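Local atomic coordinates of dihydrofolate reductase, putative (Aspergillus flavus, PDB entry 6DRS), a protein that probably catalyses the NADPH-dependent reduction of dihydrofolate to tetrahydrofolate, and is held here with NADP and an antifolate inhibitor in its active site. Residues 14-19 / 193-198; 79-84 / 128-133. All blocks are in the same frame, centred on the assembly; numbering follows the deposited sequence.

Contact 1 (14-19 / 193-198); sequences TPIPTR and FECDTF. With NAP (NADP nicotinamide-adenine-dinucleotide phosphate), chain H.
Ile16 reaches segment 193-198 with the end of its longer branch. Its CD1 comes in at the edge of the Phe198 ring, 3.7 Å from CE2, the two side chains crossing at about a right angle; the same methyl lies 3.7 Å from Cys195 SG. Thr14 presents two branches: its methyl CG2 packs on Cys195 SG at 3.8 Å, while OG1 meets the edge of the Phe193 ring, in plane, 3.6 Å from CD2. A chi1 of -168° turns OG1 to that edge and leaves CG2 facing Cys195; the hydroxyl is also hydrogen-bonded to Val181 O. A water donates to Thr14 OG1 and to Pro15 O and accepts from Phe193 N at 2.9 Å, so it links both segments, although their backbones do not pair directly. Where the segment enters strand 197-198, Asp196 and Thr197 form a classic beta bulge opposite Gly27, and Thr197 CG2 lies 3.8 Å from O5D of NADP. Strand 22-27 ties the pieces together, pairing antiparallel with strand 7-17 and with strand 197-198, while Lys183 of strand 174-183 makes a cation-pi contact with Phe193.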
ATOM      1  N   THR A  14      12.761   5.054  -2.771  1.00 15.65           N
ATOM      2  CA  THR A  14      14.083   5.094  -3.399  1.00 16.00           C
ATOM      3  C   THR A  14      14.906   6.229  -2.754  1.00 16.98           C
ATOM      4  O   THR A  14      14.385   7.362  -2.576  1.00 16.52           O
ATOM      5  CB  THR A  14      13.978   5.147  -4.927  1.00 15.84           C
ATOM      6  OG1 THR A  14      15.299   4.894  -5.399  1.00 16.33           O
ATOM      7  CG2 THR A  14      13.450   6.456  -5.479  1.00 15.47           C
ATOM      8  N   PRO A  15      16.163   5.932  -2.335  1.00 16.08           N
ATOM      9  CA  PRO A  15      16.943   6.987  -1.659  1.00 17.09           C
ATOM     10  C   PRO A  15      17.516   8.026  -2.637  1.00 16.62           C
ATOM     11  O   PRO A  15      18.078   7.664  -3.698  1.00 18.05           O
ATOM     12  CB  PRO A  15      18.056   6.246  -0.918  1.00 16.84           C
ATOM     13  CG  PRO A  15      18.265   5.020  -1.746  1.00 17.79           C
ATOM     14  CD  PRO A  15      16.871   4.653  -2.220  1.00 17.77           C
ATOM     15  N   ILE A  16      17.338   9.287  -2.273  1.00 16.97           N
ATOM     16  CA  ILE A  16      17.894  10.433  -3.003  1.00 17.19           C
ATOM     17  C   ILE A  16      18.775  11.254  -2.055  1.00 18.17           C
ATOM     18  O   ILE A  16      18.287  12.071  -1.258  1.00 19.09           O
ATOM     19  CB  ILE A  16      16.783  11.283  -3.638  1.00 17.21           C
ATOM     20  CG1 ILE A  16      15.846  10.414  -4.481  1.00 16.55           C
ATOM     21  CG2 ILE A  16      17.389  12.416  -4.459  1.00 16.18           C
ATOM     22  CD1 ILE A  16      14.487  11.029  -4.686  1.00 18.15           C
ATOM     23  N   PRO A  17      20.092  11.036  -2.131  1.00 20.51           N
ATOM     24  CA  PRO A  17      20.978  11.800  -1.218  1.00 23.04           C
ATOM     25  C   PRO A  17      20.938  13.271  -1.644  1.00 24.36           C
ATOM     26  O   PRO A  17      21.099  13.561  -2.817  1.00 23.65           O
ATOM     27  CB  PRO A  17      22.372  11.212  -1.472  1.00 23.39           C
ATOM     28  CG  PRO A  17      22.079   9.831  -2.025  1.00 21.99           C
ATOM     29  CD  PRO A  17      20.862  10.051  -2.907  1.00 20.78           C
ATOM     30  N   THR A  18      20.635  14.159  -0.717  1.00 27.96           N
ATOM     31  CA  THR A  18      20.832  15.578  -0.969  1.00 33.88           C
ATOM     32  C   THR A  18      21.886  16.091   0.021  1.00 42.38           C
ATOM     33  O   THR A  18      22.269  15.347   0.939  1.00 45.60           O
ATOM     34  CB  THR A  18      19.510  16.335  -0.849  1.00 31.40           C
ATOM     35  OG1 THR A  18      19.221  16.394   0.546  1.00 30.63           O
ATOM     36  CG2 THR A  18      18.383  15.642  -1.578  1.00 30.98           C
ATOM     37  N   ARG A  19      22.339  17.339  -0.140  1.00 46.43           N
ATOM     38  CA  ARG A  19      23.347  17.905   0.767  1.00 49.06           C
ATOM     39  C   ARG A  19      22.880  17.770   2.227  1.00 48.00           C
ATOM     40  O   ARG A  19      23.649  17.341   3.075  1.00 49.71           O
ATOM     41  CB  ARG A  19      23.697  19.351   0.388  1.00 55.30           C
ATOM     42  CG  ARG A  19      25.184  19.677   0.494  1.00 63.64           C
ATOM     43  CD  ARG A  19      25.533  21.157   0.560  1.00 68.30           C
ATOM     44  NE  ARG A  19      24.841  21.852   1.645  1.00 76.46           N
ATOM     45  CZ  ARG A  19      25.301  22.031   2.886  1.00 75.69           C
ATOM     46  NH1 ARG A  19      26.544  21.712   3.206  1.00 75.95           N
ATOM     47  NH2 ARG A  19      24.503  22.527   3.814  1.00 73.50           N
ATOM     48  N   PHE A 193      16.865   7.997  -8.893  1.00 18.10           N
ATOM     49  CA  PHE A 193      15.593   8.231  -9.618  1.00 15.82           C
ATOM     50  C   PHE A 193      15.099   9.656  -9.349  1.00 14.48           C
ATOM     51  O   PHE A 193      15.152  10.148  -8.226  1.00 13.06           O
ATOM     52  CB  PHE A 193      14.487   7.251  -9.196  1.00 15.76           C
ATOM     53  CG  PHE A 193      14.599   5.867  -9.783  1.00 16.05           C
ATOM     54  CD1 PHE A 193      14.334   5.639 -11.122  1.00 16.37           C
ATOM     55  CD2 PHE A 193      14.970   4.782  -8.989  1.00 15.63           C
ATOM     56  CE1 PHE A 193      14.432   4.360 -11.658  1.00 16.11           C
ATOM     57  CE2 PHE A 193      15.084   3.511  -9.529  1.00 15.28           C
ATOM     58  CZ  PHE A 193      14.820   3.298 -10.865  1.00 15.62           C
ATOM     59  N   GLU A 194      14.587  10.287 -10.393  1.00 14.92           N
ATOM     60  CA  GLU A 194      13.918  11.578 -10.259  1.00 14.55           C
ATOM     61  C   GLU A 194      12.530  11.369  -9.632  1.00 14.61           C
ATOM     62  O   GLU A 194      11.767  10.553 -10.120  1.00 14.59           O
ATOM     63  CB  GLU A 194      13.797  12.197 -11.651  1.00 13.35           C
ATOM     64  CG  GLU A 194      13.000  13.484 -11.655  1.00 12.97           C
ATOM     65  CD  GLU A 194      12.831  14.162 -13.009  1.00 13.05           C
ATOM     66  OE1 GLU A 194      13.339  13.654 -14.037  1.00 12.98           O
ATOM     67  OE2 GLU A 194      12.161  15.191 -13.025  1.00 13.64           O
ATOM     68  N   CYS A 195      12.188  12.163  -8.612  1.00 15.64           N
ATOM     69  CA  CYS A 195      10.914  12.038  -7.896  1.00 16.50           C
ATOM     70  C   CYS A 195      10.347  13.436  -7.602  1.00 16.62           C
ATOM     71  O   CYS A 195      11.123  14.343  -7.304  1.00 17.48           O
ATOM     72  CB  CYS A 195      11.133  11.320  -6.571  1.00 16.23           C
ATOM     73  SG  CYS A 195      11.738   9.620  -6.770  1.00 19.07           S
ATOM     74  N   ASP A 196       9.033  13.636  -7.685  1.00 15.29           N
ATOM     75  CA  ASP A 196       8.448  14.931  -7.259  1.00 16.16           C
ATOM     76  C   ASP A 196       7.666  14.723  -5.963  1.00 17.75           C
ATOM     77  O   ASP A 196       7.164  15.689  -5.366  1.00 18.93           O
ATOM     78  CB  ASP A 196       7.562  15.578  -8.331  1.00 16.62           C
ATOM     79  CG  ASP A 196       6.518  14.640  -8.922  1.00 16.48           C
ATOM     80  OD1 ASP A 196       6.070  13.746  -8.204  1.00 15.70           O
ATOM     81  OD2 ASP A 196       6.181  14.791 -10.109  1.00 16.73           O
ATOM     82  N   THR A 197       7.565  13.459  -5.530  1.00 17.81           N
ATOM     83  CA  THR A 197       6.813  13.115  -4.299  1.00 16.94           C
ATOM     84  C   THR A 197       7.710  12.243  -3.419  1.00 15.90           C
ATOM     85  O   THR A 197       8.359  11.348  -3.936  1.00 15.43           O
ATOM     86  CB  THR A 197       5.492  12.414  -4.648  1.00 16.98           C
ATOM     87  OG1 THR A 197       4.913  13.111  -5.753  1.00 15.78           O
ATOM     88  CG2 THR A 197       4.532  12.352  -3.478  1.00 17.59           C
ATOM     89  N   PHE A 198       7.734  12.542  -2.114  1.00 16.61           N
ATOM     90  CA  PHE A 198       8.638  11.929  -1.142  1.00 16.22           C
ATOM     91  C   PHE A 198       7.826  11.460   0.069  1.00 16.37           C
ATOM     92  O   PHE A 198       6.795  12.057   0.422  1.00 16.46           O
ATOM     93  CB  PHE A 198       9.739  12.921  -0.732  1.00 15.69           C
ATOM     94  CG  PHE A 198      10.401  13.577  -1.919  1.00 16.15           C
ATOM     95  CD1 PHE A 198       9.856  14.721  -2.495  1.00 16.53           C
ATOM     96  CD2 PHE A 198      11.537  13.030  -2.499  1.00 15.48           C
ATOM     97  CE1 PHE A 198      10.429  15.291  -3.630  1.00 16.80           C
ATOM     98  CE2 PHE A 198      12.112  13.608  -3.624  1.00 15.55           C
ATOM     99  CZ  PHE A 198      11.560  14.737  -4.192  1.00 15.18           C
TER
HETATM  100  PA  NAP H 307      -2.141  11.388  -2.347  1.00 16.47           P
HETATM  101  O1A NAP H 307      -2.226  10.017  -2.955  1.00 15.94           O
HETATM  102  O2A NAP H 307      -1.780  11.749  -0.952  1.00 15.21           O
HETATM  103  O5B NAP H 307      -3.529  12.155  -2.699  1.00 19.00           O
HETATM  104  C5B NAP H 307      -3.732  13.573  -2.533  1.00 19.26           C
HETATM  105  C4B NAP H 307      -5.231  13.770  -2.624  1.00 20.89           C
HETATM  106  O4B NAP H 307      -5.856  13.111  -1.520  1.00 21.63           O
HETATM  107  C3B NAP H 307      -5.680  15.219  -2.502  1.00 22.19           C
HETATM  108  O3B NAP H 307      -5.637  15.871  -3.781  1.00 19.81           O
HETATM  109  C2B NAP H 307      -7.097  15.059  -1.982  1.00 21.97           C
HETATM  110  O2B NAP H 307      -7.941  14.566  -3.020  1.00 20.75           O
HETATM  111  C1B NAP H 307      -6.983  13.866  -1.051  1.00 23.77           C
HETATM  112  N9A NAP H 307      -6.690  14.293   0.306  1.00 25.51           N
HETATM  113  C8A NAP H 307      -5.425  14.401   0.742  1.00 27.71           C
HETATM  114  N7A NAP H 307      -5.421  14.808   2.029  1.00 30.01           N
HETATM  115  C5A NAP H 307      -6.702  14.955   2.431  1.00 29.89           C
HETATM  116  C6A NAP H 307      -7.374  15.364   3.686  1.00 30.79           C
HETATM  117  N6A NAP H 307      -6.600  15.662   4.738  1.00 33.72           N
HETATM  118  N1A NAP H 307      -8.722  15.413   3.753  1.00 29.98           N
HETATM  119  C2A NAP H 307      -9.440  15.085   2.664  1.00 29.09           C
HETATM  120  N3A NAP H 307      -8.886  14.703   1.481  1.00 28.77           N
HETATM  121  C4A NAP H 307      -7.544  14.622   1.287  1.00 27.35           C
HETATM  122  O3  NAP H 307      -1.238  12.245  -3.418  1.00 18.04           O
HETATM  123  PN  NAP H 307       0.362  12.556  -3.403  1.00 16.18           P
HETATM  124  O1N NAP H 307       0.858  12.828  -2.045  1.00 15.30           O
HETATM  125  O2N NAP H 307       0.478  13.590  -4.502  1.00 17.71           O
HETATM  126  O5D NAP H 307       0.973  11.181  -3.941  1.00 14.77           O
HETATM  127  C5D NAP H 307       0.612  10.671  -5.201  1.00 13.49           C
HETATM  128  C4D NAP H 307       1.942  10.228  -5.769  1.00 13.54           C
HETATM  129  O4D NAP H 307       2.552   9.343  -4.828  1.00 13.23           O
HETATM  130  C3D NAP H 307       1.875   9.499  -7.090  1.00 13.46           C
HETATM  131  O3D NAP H 307       3.065   9.869  -7.835  1.00 14.03           O
HETATM  132  C2D NAP H 307       1.935   8.055  -6.667  1.00 12.45           C
HETATM  133  O2D NAP H 307       2.456   7.261  -7.702  1.00 11.87           O
HETATM  134  C1D NAP H 307       2.858   8.101  -5.469  1.00 13.28           C
HETATM  135  N1N NAP H 307       2.662   6.954  -4.558  1.00 14.26           N
HETATM  136  C2N NAP H 307       3.711   6.124  -4.353  1.00 14.42           C
HETATM  137  C3N NAP H 307       3.605   4.992  -3.519  1.00 15.18           C
HETATM  138  C7N NAP H 307       4.814   4.085  -3.299  1.00 15.37           C
HETATM  139  O7N NAP H 307       4.771   3.155  -2.487  1.00 14.98           O
HETATM  140  N7N NAP H 307       5.925   4.331  -4.018  1.00 14.23           N
HETATM  141  C4N NAP H 307       2.356   4.716  -2.927  1.00 14.87           C
HETATM  142  C5N NAP H 307       1.296   5.592  -3.168  1.00 14.83           C
HETATM  143  C6N NAP H 307       1.458   6.702  -4.000  1.00 14.43           C
HETATM  144  P2B NAP H 307      -8.857  15.560  -3.893  1.00 20.56           P
HETATM  145  O1X NAP H 307      -7.892  16.400  -4.720  1.00 20.33           O
HETATM  146  O2X NAP H 307      -9.568  14.605  -4.830  1.00 19.19           O
HETATM  147  O3X NAP H 307      -9.545  16.285  -2.777  1.00 19.54           O
HETATM  148  O   HOH W   1      17.324   6.700  -6.315  1.00 19.13           O

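Contact 2 (79-84 / 128-133). With NAP (NADP nicotinamide-adenine-dinucleotide phosphate), chain H.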
ATOM      1  N   LYS A  79     -10.289  -7.679  -4.364  1.00 14.68           N
ATOM      2  CA  LYS A  79     -10.128  -8.563  -3.224  1.00 14.25           C
ATOM      3  C   LYS A  79      -9.722  -7.762  -1.997  1.00 13.59           C
ATOM      4  O   LYS A  79      -9.283  -8.357  -1.000  1.00 14.97           O
ATOM      5  CB  LYS A  79      -9.125  -9.691  -3.487  1.00 14.42           C
ATOM      6  CG  LYS A  79      -9.628 -10.733  -4.467  1.00 15.67           C
ATOM      7  CD  LYS A  79      -8.623 -11.767  -4.829  1.00 17.48           C
ATOM      8  CE  LYS A  79      -9.139 -12.604  -5.982  1.00 19.01           C
ATOM      9  NZ  LYS A  79      -8.587 -13.974  -5.895  1.00 21.76           N
ATOM     10  N   ARG A  80      -9.899  -6.451  -2.067  1.00 12.51           N
ATOM     11  CA  ARG A  80      -9.710  -5.621  -0.898  1.00 12.97           C
ATOM     12  C   ARG A  80     -10.831  -4.573  -0.833  1.00 12.89           C
ATOM     13  O   ARG A  80     -11.544  -4.351  -1.800  1.00 13.99           O
ATOM     14  CB  ARG A  80      -8.345  -4.934  -0.971  1.00 13.11           C
ATOM     15  CG  ARG A  80      -7.171  -5.817  -0.567  1.00 13.39           C
ATOM     16  CD  ARG A  80      -5.946  -5.481  -1.387  1.00 13.24           C
ATOM     17  NE  ARG A  80      -6.095  -5.842  -2.798  1.00 13.38           N
ATOM     18  CZ  ARG A  80      -5.167  -5.674  -3.745  1.00 13.03           C
ATOM     19  NH1 ARG A  80      -3.958  -5.210  -3.447  1.00 12.47           N
ATOM     20  NH2 ARG A  80      -5.456  -5.987  -4.997  1.00 13.34           N
ATOM     21  N   ILE A  81     -10.980  -3.936   0.299  1.00 12.30           N
ATOM     22  CA  ILE A  81     -11.845  -2.764   0.409  1.00 12.87           C
ATOM     23  C   ILE A  81     -10.978  -1.531   0.092  1.00 12.95           C
ATOM     24  O   ILE A  81      -9.962  -1.298   0.753  1.00 12.73           O
ATOM     25  CB  ILE A  81     -12.402  -2.693   1.849  1.00 12.71           C
ATOM     26  CG1 ILE A  81     -13.280  -3.909   2.163  1.00 12.56           C
ATOM     27  CG2 ILE A  81     -13.127  -1.375   2.096  1.00 14.18           C
ATOM     28  CD1 ILE A  81     -13.351  -4.260   3.632  1.00 11.32           C
ATOM     29  N   ASN A  82     -11.323  -0.805  -0.961  1.00 13.40           N
ATOM     30  CA  ASN A  82     -10.581   0.352  -1.358  1.00 13.77           C
ATOM     31  C   ASN A  82     -11.246   1.565  -0.720  1.00 14.77           C
ATOM     32  O   ASN A  82     -12.466   1.737  -0.827  1.00 15.82           O
ATOM     33  CB  ASN A  82     -10.552   0.486  -2.875  1.00 13.57           C
ATOM     34  CG  ASN A  82      -9.790  -0.626  -3.561  1.00 13.83           C
ATOM     35  OD1 ASN A  82      -8.776  -0.360  -4.196  1.00 14.31           O
ATOM     36  ND2 ASN A  82     -10.284  -1.859  -3.497  1.00 12.57           N
ATOM     37  N   VAL A  83     -10.470   2.367  -0.002  1.00 15.57           N
ATOM     38  CA  VAL A  83     -11.055   3.525   0.668  1.00 16.23           C
ATOM     39  C   VAL A  83     -10.370   4.791   0.151  1.00 17.80           C
ATOM     40  O   VAL A  83      -9.191   5.014   0.448  1.00 20.26           O
ATOM     41  CB  VAL A  83     -10.976   3.423   2.204  1.00 16.72           C
ATOM     42  CG1 VAL A  83     -11.712   4.589   2.861  1.00 15.96           C
ATOM     43  CG2 VAL A  83     -11.515   2.092   2.706  1.00 16.28           C
ATOM     44  N   ILE A  84     -11.095   5.592  -0.628  1.00 17.47           N
ATOM     45  CA  ILE A  84     -10.502   6.742  -1.338  1.00 18.76           C
ATOM     46  C   ILE A  84     -10.789   8.015  -0.541  1.00 19.41           C
ATOM     47  O   ILE A  84     -11.953   8.350  -0.323  1.00 19.74           O
ATOM     48  CB  ILE A  84     -11.012   6.845  -2.792  1.00 19.07           C
ATOM     49  CG1 ILE A  84     -10.647   5.610  -3.618  1.00 19.04           C
ATOM     50  CG2 ILE A  84     -10.497   8.124  -3.449  1.00 20.20           C
ATOM     51  CD1 ILE A  84     -11.739   4.575  -3.760  1.00 20.57           C
ATOM     52  N   ASP A 128     -14.543  -4.103  -2.590  1.00 17.14           N
ATOM     53  CA  ASP A 128     -15.407  -2.961  -2.417  1.00 19.11           C
ATOM     54  C   ASP A 128     -14.607  -1.661  -2.627  1.00 20.78           C
ATOM     55  O   ASP A 128     -13.372  -1.664  -2.534  1.00 20.51           O
ATOM     56  CB  ASP A 128     -16.030  -2.958  -1.025  1.00 19.41           C
ATOM     57  CG  ASP A 128     -17.272  -2.082  -0.907  1.00 22.50           C
ATOM     58  OD1 ASP A 128     -17.891  -1.771  -1.949  1.00 23.48           O
ATOM     59  OD2 ASP A 128     -17.598  -1.692   0.227  1.00 25.34           O
ATOM     60  N   ALA A 129     -15.315  -0.548  -2.857  1.00 19.85           N
ATOM     61  CA  ALA A 129     -14.712   0.781  -2.865  1.00 20.52           C
ATOM     62  C   ALA A 129     -15.664   1.756  -2.191  1.00 21.82           C
ATOM     63  O   ALA A 129     -16.850   1.749  -2.492  1.00 24.35           O
ATOM     64  CB  ALA A 129     -14.405   1.216  -4.267  1.00 18.72           C
ATOM     65  N   ILE A 130     -15.131   2.570  -1.294  1.00 21.57           N
ATOM     66  CA  ILE A 130     -15.903   3.609  -0.648  1.00 22.82           C
ATOM     67  C   ILE A 130     -15.068   4.899  -0.572  1.00 21.70           C
ATOM     68  O   ILE A 130     -13.833   4.860  -0.579  1.00 19.50           O
ATOM     69  CB  ILE A 130     -16.376   3.156   0.739  1.00 23.14           C
ATOM     70  CG1 ILE A 130     -15.211   3.049   1.716  1.00 26.44           C
ATOM     71  CG2 ILE A 130     -17.106   1.831   0.626  1.00 26.28           C
ATOM     72  CD1 ILE A 130     -15.547   2.268   2.980  1.00 28.46           C
ATOM     73  N   VAL A 131     -15.752   6.035  -0.456  1.00 19.65           N
ATOM     74  CA  VAL A 131     -15.095   7.344  -0.522  1.00 19.87           C
ATOM     75  C   VAL A 131     -15.375   8.076   0.786  1.00 19.81           C
ATOM     76  O   VAL A 131     -16.498   8.127   1.168  1.00 19.98           O
ATOM     77  CB  VAL A 131     -15.650   8.147  -1.712  1.00 20.08           C
ATOM     78  CG1 VAL A 131     -15.013   9.531  -1.798  1.00 20.88           C
ATOM     79  CG2 VAL A 131     -15.534   7.385  -3.026  1.00 19.20           C
ATOM     80  N   SER A 132     -14.353   8.610   1.450  1.00 20.64           N
ATOM     81  CA  SER A 132     -14.481   9.290   2.723  1.00 21.48           C
ATOM     82  C   SER A 132     -13.855  10.678   2.614  1.00 22.20           C
ATOM     83  O   SER A 132     -13.065  10.937   1.701  1.00 22.63           O
ATOM     84  CB  SER A 132     -13.786   8.518   3.825  1.00 22.47           C
ATOM     85  OG  SER A 132     -14.111   7.136   3.726  1.00 25.41           O
ATOM     86  N   SER A 133     -14.151  11.509   3.604  1.00 22.62           N
ATOM     87  CA  SER A 133     -13.818  12.935   3.606  1.00 24.71           C
ATOM     88  C   SER A 133     -12.478  13.178   4.323  1.00 25.91           C
ATOM     89  O   SER A 133     -12.003  14.321   4.434  1.00 27.38           O
ATOM     90  CB  SER A 133     -14.920  13.704   4.271  1.00 24.61           C
ATOM     91  OG  SER A 133     -14.978  13.359   5.648  1.00 27.28           O
TER
HETATM   92  PA  NAP H 307      -2.141  11.388  -2.347  1.00 16.47           P
HETATM   93  O1A NAP H 307      -2.226  10.017  -2.955  1.00 15.94           O
HETATM   94  O2A NAP H 307      -1.780  11.749  -0.952  1.00 15.21           O
HETATM   95  O5B NAP H 307      -3.529  12.155  -2.699  1.00 19.00           O
HETATM   96  C5B NAP H 307      -3.732  13.573  -2.533  1.00 19.26           C
HETATM   97  C4B NAP H 307      -5.231  13.770  -2.624  1.00 20.89           C
HETATM   98  O4B NAP H 307      -5.856  13.111  -1.520  1.00 21.63           O
HETATM   99  C3B NAP H 307      -5.680  15.219  -2.502  1.00 22.19           C
HETATM  100  O3B NAP H 307      -5.637  15.871  -3.781  1.00 19.81           O
HETATM  101  C2B NAP H 307      -7.097  15.059  -1.982  1.00 21.97           C
HETATM  102  O2B NAP H 307      -7.941  14.566  -3.020  1.00 20.75           O
HETATM  103  C1B NAP H 307      -6.983  13.866  -1.051  1.00 23.77           C
HETATM  104  N9A NAP H 307      -6.690  14.293   0.306  1.00 25.51           N
HETATM  105  C8A NAP H 307      -5.425  14.401   0.742  1.00 27.71           C
HETATM  106  N7A NAP H 307      -5.421  14.808   2.029  1.00 30.01           N
HETATM  107  C5A NAP H 307      -6.702  14.955   2.431  1.00 29.89           C
HETATM  108  C6A NAP H 307      -7.374  15.364   3.686  1.00 30.79           C
HETATM  109  N6A NAP H 307      -6.600  15.662   4.738  1.00 33.72           N
HETATM  110  N1A NAP H 307      -8.722  15.413   3.753  1.00 29.98           N
HETATM  111  C2A NAP H 307      -9.440  15.085   2.664  1.00 29.09           C
HETATM  112  N3A NAP H 307      -8.886  14.703   1.481  1.00 28.77           N
HETATM  113  C4A NAP H 307      -7.544  14.622   1.287  1.00 27.35           C
HETATM  114  O3  NAP H 307      -1.238  12.245  -3.418  1.00 18.04           O
HETATM  115  PN  NAP H 307       0.362  12.556  -3.403  1.00 16.18           P
HETATM  116  O1N NAP H 307       0.858  12.828  -2.045  1.00 15.30           O
HETATM  117  O2N NAP H 307       0.478  13.590  -4.502  1.00 17.71           O
HETATM  118  O5D NAP H 307       0.973  11.181  -3.941  1.00 14.77           O
HETATM  119  C5D NAP H 307       0.612  10.671  -5.201  1.00 13.49           C
HETATM  120  C4D NAP H 307       1.942  10.228  -5.769  1.00 13.54           C
HETATM  121  O4D NAP H 307       2.552   9.343  -4.828  1.00 13.23           O
HETATM  122  C3D NAP H 307       1.875   9.499  -7.090  1.00 13.46           C
HETATM  123  O3D NAP H 307       3.065   9.869  -7.835  1.00 14.03           O
HETATM  124  C2D NAP H 307       1.935   8.055  -6.667  1.00 12.45           C
HETATM  125  O2D NAP H 307       2.456   7.261  -7.702  1.00 11.87           O
HETATM  126  C1D NAP H 307       2.858   8.101  -5.469  1.00 13.28           C
HETATM  127  N1N NAP H 307       2.662   6.954  -4.558  1.00 14.26           N
HETATM  128  C2N NAP H 307       3.711   6.124  -4.353  1.00 14.42           C
HETATM  129  C3N NAP H 307       3.605   4.992  -3.519  1.00 15.18           C
HETATM  130  C7N NAP H 307       4.814   4.085  -3.299  1.00 15.37           C
HETATM  131  O7N NAP H 307       4.771   3.155  -2.487  1.00 14.98           O
HETATM  132  N7N NAP H 307       5.925   4.331  -4.018  1.00 14.23           N
HETATM  133  C4N NAP H 307       2.356   4.716  -2.927  1.00 14.87           C
HETATM  134  C5N NAP H 307       1.296   5.592  -3.168  1.00 14.83           C
HETATM  135  C6N NAP H 307       1.458   6.702  -4.000  1.00 14.43           C
HETATM  136  P2B NAP H 307      -8.857  15.560  -3.893  1.00 20.56           P
HETATM  137  O1X NAP H 307      -7.892  16.400  -4.720  1.00 20.33           O
HETATM  138  O2X NAP H 307      -9.568  14.605  -4.830  1.00 19.19           O
HETATM  139  O3X NAP H 307      -9.545  16.285  -2.777  1.00 19.54           O
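Ile84, Asp128 and Ile130 bury the most surface where strand 81-84 runs parallel to strand 128-132, their short axes 18° apart. Asp128 contributes chiefly through its backbone: its N donates to Arg80 O, and its O takes two N-H groups of Asn82. The main-chain N sits 2.7 Å from Asp128 O, and the side-chain ND2 3.2 Å from it, arriving from the opposite face of the carbonyl plane. Asn82 CG is beside its own backbone N (chi1 -66°), which brings ND2 to this oxygen; ND2 also bonds Leu77 O, a second tie that limits the amide's rotation. The carboxylate of Asp128 turns elsewhere, to a salt bridge with Lys145.

Ile130 alternates donor and acceptor: its N gives a bond to Asn82 O, nearly straight onto the carbonyl, and its O receives Ile84 N at 2.8 Å. Its side chain lies alongside that of Val83, both pointing the same way, and chi1 of 70° carries CG1 to within 3.9 Å of Val83 CG2. Ile84 continues the ladder, its O accepting Ser132 N at 3.0 Å, while on the other face CD1 approaches Ala129 CB at 4.3 Å. Beside Val83 CG1, Ser132 OG is held by Asp141.

The two neighbouring parallel strands, with helix 89-116 between them in the chain, form a beta-alpha-beta crossover, and Arg80 at its start belongs to the inhibitor pocket. Strand 128-132 is the edge strand of this parallel part of the dihydrofolate reductase sheet; 81-85 lies between it and 57-63. Helix 135-146 packs against the face carrying Ile81, Val83 and Asp128, and helix 89-116 touches Ala129 and Val131 on the reverse face.

Contacts 1 and 2 belong to one continuous sheet but sit on opposite sides of the chain's centre, their own centres 29 Å apart and their nearest atoms about 16 Å apart. NADP spans the gap: Thr197 of contact 1 lies by its nicotinamide-side ribose, whereas Ser133 of contact 2 reaches the adenine, with Ser133 O 3.2 Å from C2A. The inhibitor is closer to contact 2, where the Arg80 side chain comes within about 3 Å and makes a weak hydrogen bond; the side chain of Thr14 in contact 1 is about 11 Å from the bound inhibitor H8A. Along the chain, 79-84 / 128-133 is nested within the loop that 14-19 / 193-198 closes.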